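Local coordinates for phage-related conserved hypothetical protein, BB2244 (Bordetella bronchiseptica, PDB 2BDV) that is of unknown function but belongs to the SOS response associated peptidase (SRAP) family, whose characterised members crosslink to abasic sites in single-stranded DNA, at residues I17-A22 / L43-L48. Sequence-based numbering, arbitrary orientation.
Sequences ILWPNA and LTMHRL
His46, whose carbonyl O lies 4.0 Å from Trp19 CH2, accepts at its ring ND1 the N-H of Leu48. This bond is 3.1 Å from Leu48 N to His46 ND1 and nearly straight (173°), with the donor tilted somewhat from the ring plane; Leu48 CD1 covers one ring face, so the imidazole is held from two directions. No hydrogen bond joins the segments, and apolar surfaces do the work. Leu18 and Met45, present as selenomethionine, reach toward each other, and Leu18 CD2 lies alongside the Met45 chain, 3.8 Å from Met45 CB, with SE and CE also near. With CG anti to the backbone N (chi1 177°), Leu18 also lays CD2 over the rim of one Trp19 face; branched and apolar, it suits a buried place between Met45 and Leu128 of strand 126-133, which touches both. Unbranched Met45 can bend at chi3 (-79°) to follow Leu18 while SE makes an oblique Met-aromatic contact, 5.0 Å from the centroid of Trp19's six-membered ring. The broad indole spans Met45 to Arg47, which suits the edge: its aliphatic CG packs 4.1 Å from Trp19 CZ2 while NE bonds Gln51 O. The arrangement is a helix C-terminus packed on a β-hairpin, 43-46 with 54-57, in an SRAP-family protein.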
ATOM      1  N   ILE A  17      -9.667  13.156   4.325  1.00 27.75           N
ATOM      2  CA  ILE A  17      -8.447  13.129   5.117  1.00 27.61           C
ATOM      3  C   ILE A  17      -7.239  13.638   4.335  1.00 27.77           C
ATOM      4  O   ILE A  17      -6.425  14.398   4.866  1.00 29.52           O
ATOM      5  CB  ILE A  17      -8.152  11.710   5.633  1.00 28.79           C
ATOM      6  CG1 ILE A  17      -9.246  11.291   6.612  1.00 29.70           C
ATOM      7  CG2 ILE A  17      -6.775  11.664   6.282  1.00 29.31           C
ATOM      8  CD1 ILE A  17      -9.035   9.945   7.236  1.00 32.08           C
ATOM      9  N   LEU A  18      -7.117  13.228   3.075  1.00 25.91           N
ATOM     10  CA  LEU A  18      -5.985  13.663   2.256  1.00 24.80           C
ATOM     11  C   LEU A  18      -6.161  15.084   1.723  1.00 24.08           C
ATOM     12  O   LEU A  18      -5.256  15.920   1.815  1.00 22.29           O
ATOM     13  CB  LEU A  18      -5.766  12.697   1.085  1.00 23.39           C
ATOM     14  CG  LEU A  18      -4.659  13.062   0.085  1.00 21.76           C
ATOM     15  CD1 LEU A  18      -3.303  13.052   0.785  1.00 21.44           C
ATOM     16  CD2 LEU A  18      -4.671  12.066  -1.065  1.00 21.15           C
ATOM     17  N   TRP A  19      -7.333  15.356   1.165  1.00 24.75           N
ATOM     18  CA  TRP A  19      -7.620  16.674   0.618  1.00 26.12           C
ATOM     19  C   TRP A  19      -8.813  17.276   1.348  1.00 28.86           C
ATOM     20  O   TRP A  19      -9.913  17.358   0.798  1.00 28.59           O
ATOM     21  CB  TRP A  19      -7.914  16.560  -0.885  1.00 22.23           C
ATOM     22  CG  TRP A  19      -6.754  16.067  -1.690  1.00 20.92           C
ATOM     23  CD1 TRP A  19      -5.496  16.602  -1.730  1.00 20.42           C
ATOM     24  CD2 TRP A  19      -6.751  14.968  -2.613  1.00 18.64           C
ATOM     25  NE1 TRP A  19      -4.714  15.906  -2.622  1.00 19.81           N
ATOM     26  CE2 TRP A  19      -5.461  14.899  -3.177  1.00 16.85           C
ATOM     27  CE3 TRP A  19      -7.717  14.036  -3.021  1.00 19.59           C
ATOM     28  CZ2 TRP A  19      -5.106  13.935  -4.124  1.00 19.86           C
ATOM     29  CZ3 TRP A  19      -7.363  13.073  -3.970  1.00 15.33           C
ATOM     30  CH2 TRP A  19      -6.072  13.032  -4.507  1.00 18.32           C
ATOM     31  N   PRO A  20      -8.606  17.716   2.602  1.00 32.54           N
ATOM     32  CA  PRO A  20      -9.683  18.309   3.402  1.00 36.17           C
ATOM     33  C   PRO A  20     -10.419  19.403   2.648  1.00 39.52           C
ATOM     34  O   PRO A  20      -9.796  20.263   2.025  1.00 40.33           O
ATOM     35  CB  PRO A  20      -8.949  18.841   4.630  1.00 35.03           C
ATOM     36  CG  PRO A  20      -7.804  17.882   4.772  1.00 35.39           C
ATOM     37  CD  PRO A  20      -7.333  17.745   3.340  1.00 32.14           C
ATOM     38  N   ASN A  21     -11.745  19.369   2.708  1.00 44.27           N
ATOM     39  CA  ASN A  21     -12.558  20.356   2.010  1.00 48.77           C
ATOM     40  C   ASN A  21     -12.154  20.433   0.541  1.00 49.93           C
ATOM     41  O   ASN A  21     -11.384  21.309   0.137  1.00 49.39           O
ATOM     42  CB  ASN A  21     -12.406  21.731   2.663  1.00 51.54           C
ATOM     43  CG  ASN A  21     -13.018  22.842   1.828  1.00 54.06           C
ATOM     44  OD1 ASN A  21     -14.102  22.685   1.260  1.00 54.33           O
ATOM     45  ND2 ASN A  21     -12.329  23.981   1.759  1.00 56.26           N
ATOM     46  N   ALA A  22     -12.680  19.497  -0.242  1.00 50.72           N
ATOM     47  CA  ALA A  22     -12.410  19.422  -1.670  1.00 51.95           C
ATOM     48  C   ALA A  22     -12.956  18.104  -2.203  1.00 52.20           C
ATOM     49  O   ALA A  22     -12.189  17.209  -2.548  1.00 53.07           O
ATOM     50  CB  ALA A  22     -10.905  19.507  -1.931  1.00 51.45           C
ATOM     51  N   LEU A  43      -8.880   0.933  -4.215  1.00 19.99           N
ATOM     52  CA  LEU A  43      -9.014   2.372  -4.373  1.00 19.51           C
ATOM     53  C   LEU A  43      -7.650   2.995  -4.144  1.00 20.05           C
ATOM     54  O   LEU A  43      -6.888   2.530  -3.295  1.00 18.67           O
ATOM     55  CB  LEU A  43      -9.971   2.940  -3.335  1.00 20.81           C
ATOM     56  CG  LEU A  43     -11.462   2.821  -3.621  1.00 25.20           C
ATOM     57  CD1 LEU A  43     -12.256   3.193  -2.386  1.00 26.78           C
ATOM     58  CD2 LEU A  43     -11.809   3.741  -4.796  1.00 25.71           C
ATOM     59  N   THR A  44      -7.339   4.038  -4.907  1.00 20.60           N
ATOM     60  CA  THR A  44      -6.076   4.758  -4.745  1.00 19.21           C
ATOM     61  C   THR A  44      -6.348   6.238  -4.991  1.00 20.20           C
ATOM     62  O   THR A  44      -7.331   6.605  -5.638  1.00 21.36           O
ATOM     63  CB  THR A  44      -4.964   4.313  -5.759  1.00 17.43           C
ATOM     64  OG1 THR A  44      -5.203   4.908  -7.039  1.00 15.80           O
ATOM     65  CG2 THR A  44      -4.925   2.799  -5.910  1.00 17.28           C
HETATM   66  N   MSE A  45      -5.474   7.081  -4.461  1.00 19.47           N
HETATM   67  CA  MSE A  45      -5.582   8.518  -4.652  1.00 21.68           C
HETATM   68  C   MSE A  45      -4.258   8.989  -5.232  1.00 20.37           C
HETATM   69  O   MSE A  45      -3.193   8.536  -4.803  1.00 19.90           O
HETATM   70  CB  MSE A  45      -5.894   9.208  -3.327  1.00 22.85           C
HETATM   71  CG  MSE A  45      -7.252   8.789  -2.785  1.00 27.73           C
HETATM   72 SE   MSE A  45      -7.878   9.829  -1.290  1.00 39.23          SE
HETATM   73  CE  MSE A  45      -6.834   8.993   0.076  1.00 27.32           C
ATOM     74  N   HIS A  46      -4.331   9.881  -6.219  1.00 21.29           N
ATOM     75  CA  HIS A  46      -3.132  10.379  -6.895  1.00 22.01           C
ATOM     76  C   HIS A  46      -3.371  11.579  -7.813  1.00 20.40           C
ATOM     77  O   HIS A  46      -4.501  12.018  -8.013  1.00 21.80           O
ATOM     78  CB  HIS A  46      -2.527   9.254  -7.734  1.00 21.00           C
ATOM     79  CG  HIS A  46      -3.415   8.803  -8.854  1.00 25.26           C
ATOM     80  ND1 HIS A  46      -3.696   9.592  -9.949  1.00 26.36           N
ATOM     81  CD2 HIS A  46      -4.108   7.651  -9.032  1.00 26.35           C
ATOM     82  CE1 HIS A  46      -4.523   8.946 -10.755  1.00 27.00           C
ATOM     83  NE2 HIS A  46      -4.788   7.768 -10.221  1.00 27.83           N
ATOM     84  N   ARG A  47      -2.279  12.079  -8.380  1.00 20.93           N
ATOM     85  CA  ARG A  47      -2.313  13.203  -9.306  1.00 21.58           C
ATOM     86  C   ARG A  47      -1.394  12.845 -10.476  1.00 22.09           C
ATOM     87  O   ARG A  47      -0.568  13.648 -10.911  1.00 24.19           O
ATOM     88  CB  ARG A  47      -1.826  14.470  -8.598  1.00 19.81           C
ATOM     89  CG  ARG A  47      -2.605  14.752  -7.327  1.00 18.65           C
ATOM     90  CD  ARG A  47      -2.080  15.964  -6.597  1.00 22.05           C
ATOM     91  NE  ARG A  47      -2.214  17.193  -7.375  1.00 21.13           N
ATOM     92  CZ  ARG A  47      -1.726  18.364  -6.979  1.00 21.82           C
ATOM     93  NH1 ARG A  47      -1.876  19.444  -7.733  1.00 19.75           N
ATOM     94  NH2 ARG A  47      -1.074  18.446  -5.825  1.00 21.16           N
ATOM     95  N   LEU A  48      -1.555  11.626 -10.984  1.00 21.54           N
ATOM     96  CA  LEU A  48      -0.725  11.125 -12.077  1.00 22.70           C
ATOM     97  C   LEU A  48      -1.027  11.706 -13.454  1.00 22.74           C
ATOM     98  O   LEU A  48      -0.149  11.756 -14.316  1.00 20.46           O
ATOM     99  CB  LEU A  48      -0.832   9.601 -12.142  1.00 21.19           C
ATOM    100  CG  LEU A  48      -0.424   8.882 -10.858  1.00 20.43           C
ATOM    101  CD1 LEU A  48      -0.631   7.373 -11.013  1.00 20.06           C
ATOM    102  CD2 LEU A  48       1.017   9.207 -10.536  1.00 19.20           C
TER